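Local structure of acyl-CoA thioesterase (Alicyclobacillus acidocaldarius subsp. acidocaldarius, 3RQB) at residues Gln170-Asp175 with Cys189-Pro194. The protein is of unknown function but probably hydrolyses acyl-CoA thioesters, being a double hotdog protein of the acyl-CoA thioesterase family. Numbering follows the deposited sequence.
Sequences QWMRDD and CDTFVP
Gln170 sends its carboxamide from strand 168-174 onto the ring of Phe192, in the loop between helices 182-188 and 195-200. CG lies between the backbone N and the carbonyl carbon (chi1 70°) and the chain runs extended from there, which carries the amide across to the ring's CD1-CE1 side. Gln170 NE2 stands 3.3 Å from Phe192 CD1. A flat group suits this place: tilted against the ring, with the two planes 41° apart, the amide meets the CD1-CE1 bond with CD and NE2. The distance from Gln170 NE2 to Thr191 OG1 is 3.4 Å. Replacing Gln170 with alanine would remove the amide, and the CD1-CE1 side of Phe192 would probably lose this neighbour, leaving a gap between strand and loop.

Trp171 turns to the other side of the strand, where NE1 is hydrogen-bonded to Pro130 O. Selenomethionine Met172 faces the loop again: its long, unbranched chain brings Met172 SE to 3.4 Å from Thr191 OG1 and Met172 CE to 4.3 Å from Phe192 CZ. Met172 SE lies 4.8 Å from the centroid of the Phe192 ring, an oblique Met-aromatic contact. Thr191 suits its buried position because its hydroxyl is hydrogen-bonded to Leu188 O, three residues earlier in the chain. Met172 also touches Val250, and Phe192 Gln246, both on strand 243-251. A Met-aromatic contact, flanked by an amide against the same ring, thus packs an inter-helix loop on the antiparallel strands of the C-terminal hotdog domain.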
loop_
_atom_site.group_PDB
_atom_site.type_symbol
_atom_site.label_atom_id
_atom_site.label_comp_id
_atom_site.label_asym_id
_atom_site.label_seq_id
_atom_site.Cartn_x
_atom_site.Cartn_y
_atom_site.Cartn_z
ATOM N N GLN B 170 13.276 -16.083 1.877
ATOM C CA GLN B 170 12.833 -17.442 1.602
ATOM C C GLN B 170 12.659 -17.756 0.121
ATOM O O GLN B 170 12.281 -16.899 -0.684
ATOM C CB GLN B 170 11.533 -17.739 2.347
ATOM C CG GLN B 170 10.322 -16.991 1.818
ATOM C CD GLN B 170 9.195 -16.924 2.843
ATOM O OE1 GLN B 170 9.442 -16.937 4.055
ATOM N NE2 GLN B 170 7.950 -16.849 2.359
ATOM N N TRP B 171 12.942 -19.003 -0.228
ATOM C CA TRP B 171 12.539 -19.520 -1.516
ATOM C C TRP B 171 11.135 -20.039 -1.326
ATOM O O TRP B 171 10.831 -20.696 -0.326
ATOM C CB TRP B 171 13.452 -20.656 -1.962
ATOM C CG TRP B 171 14.840 -20.213 -2.293
ATOM C CD1 TRP B 171 15.984 -20.496 -1.598
ATOM C CD2 TRP B 171 15.235 -19.399 -3.404
ATOM N NE1 TRP B 171 17.064 -19.911 -2.208
ATOM C CE2 TRP B 171 16.635 -19.233 -3.320
ATOM C CE3 TRP B 171 14.540 -18.795 -4.463
ATOM C CZ2 TRP B 171 17.358 -18.485 -4.257
ATOM C CZ3 TRP B 171 15.258 -18.052 -5.395
ATOM C CH2 TRP B 171 16.653 -17.904 -5.282
HETATM N N MSE B 172 10.272 -19.730 -2.281
HETATM C CA MSE B 172 8.886 -20.148 -2.194
HETATM C C MSE B 172 8.285 -20.339 -3.581
HETATM O O MSE B 172 8.630 -19.634 -4.540
HETATM C CB MSE B 172 8.080 -19.098 -1.432
HETATM C CG MSE B 172 7.989 -17.791 -2.191
HETATM SE SE MSE B 172 7.724 -16.231 -1.080
HETATM C CE MSE B 172 7.974 -14.870 -2.448
ATOM N N ARG B 173 7.372 -21.299 -3.665
ATOM C CA ARG B 173 6.584 -21.533 -4.858
ATOM C C ARG B 173 5.280 -22.169 -4.422
ATOM O O ARG B 173 5.143 -22.596 -3.276
ATOM C CB ARG B 173 7.318 -22.442 -5.840
ATOM C CG ARG B 173 7.505 -23.864 -5.353
ATOM C CD ARG B 173 7.912 -24.771 -6.505
ATOM N NE ARG B 173 8.403 -26.075 -6.057
ATOM C CZ ARG B 173 7.627 -27.035 -5.556
ATOM N NH1 ARG B 173 6.323 -26.825 -5.422
ATOM N NH2 ARG B 173 8.151 -28.200 -5.184
ATOM N N ASP B 174 4.302 -22.184 -5.315
ATOM C CA ASP B 174 3.109 -22.984 -5.094
ATOM C C ASP B 174 3.539 -24.424 -4.933
ATOM O O ASP B 174 4.463 -24.881 -5.602
ATOM C CB ASP B 174 2.166 -22.903 -6.292
ATOM C CG ASP B 174 1.738 -21.480 -6.609
ATOM O OD1 ASP B 174 2.143 -20.950 -7.675
ATOM O OD2 ASP B 174 0.994 -20.897 -5.788
ATOM N N ASP B 175 2.881 -25.134 -4.031
ATOM C CA ASP B 175 2.972 -26.579 -4.028
ATOM C C ASP B 175 1.542 -27.104 -4.050
ATOM O O ASP B 175 0.658 -26.522 -3.421
ATOM C CB ASP B 175 3.715 -27.077 -2.779
ATOM C CG ASP B 175 4.134 -28.551 -2.885
ATOM O OD1 ASP B 175 4.728 -28.938 -3.923
ATOM O OD2 ASP B 175 3.867 -29.319 -1.928
ATOM N N CYS B 189 2.677 -13.236 -1.449
ATOM C CA CYS B 189 3.153 -12.115 -0.639
ATOM C C CYS B 189 2.630 -12.142 0.787
ATOM O O CYS B 189 3.109 -11.392 1.638
ATOM C CB CYS B 189 2.782 -10.786 -1.278
ATOM S SG CYS B 189 3.315 -10.618 -2.997
ATOM N N ASP B 190 1.610 -12.957 1.033
ATOM C CA ASP B 190 1.192 -13.231 2.399
ATOM C C ASP B 190 1.798 -14.520 2.948
ATOM O O ASP B 190 1.426 -14.968 4.031
ATOM C CB ASP B 190 -0.326 -13.202 2.585
ATOM C CG ASP B 190 -0.715 -13.112 4.055
ATOM O OD1 ASP B 190 0.052 -12.472 4.805
ATOM O OD2 ASP B 190 -1.753 -13.683 4.471
ATOM N N THR B 191 2.703 -15.140 2.196
ATOM C CA THR B 191 3.280 -16.407 2.650
ATOM C C THR B 191 4.397 -16.218 3.689
ATOM O O THR B 191 4.962 -17.189 4.195
ATOM C CB THR B 191 3.805 -17.257 1.473
ATOM O OG1 THR B 191 4.910 -16.596 0.850
ATOM C CG2 THR B 191 2.718 -17.470 0.451
ATOM N N PHE B 192 4.702 -14.966 4.016
ATOM C CA PHE B 192 5.717 -14.674 5.025
ATOM C C PHE B 192 5.228 -14.847 6.453
ATOM O O PHE B 192 4.156 -14.364 6.829
ATOM C CB PHE B 192 6.253 -13.255 4.861
ATOM C CG PHE B 192 6.978 -13.034 3.571
ATOM C CD1 PHE B 192 8.142 -13.730 3.294
ATOM C CD2 PHE B 192 6.503 -12.131 2.639
ATOM C CE1 PHE B 192 8.818 -13.532 2.101
ATOM C CE2 PHE B 192 7.169 -11.934 1.449
ATOM C CZ PHE B 192 8.332 -12.634 1.180
ATOM N N VAL B 193 6.041 -15.527 7.247
ATOM C CA VAL B 193 5.825 -15.591 8.674
ATOM C C VAL B 193 5.678 -14.169 9.192
ATOM O O VAL B 193 6.373 -13.270 8.726
ATOM C CB VAL B 193 7.014 -16.264 9.343
ATOM C CG1 VAL B 193 7.168 -15.793 10.780
ATOM C CG2 VAL B 193 6.852 -17.771 9.266
ATOM N N PRO B 194 4.757 -13.956 10.150
ATOM C CA PRO B 194 4.445 -12.617 10.661
ATOM C C PRO B 194 5.675 -11.985 11.276
ATOM O O PRO B 194 6.299 -12.612 12.141
ATOM C CB PRO B 194 3.425 -12.901 11.775
ATOM C CG PRO B 194 2.858 -14.217 11.441
ATOM C CD PRO B 194 3.999 -14.993 10.863
#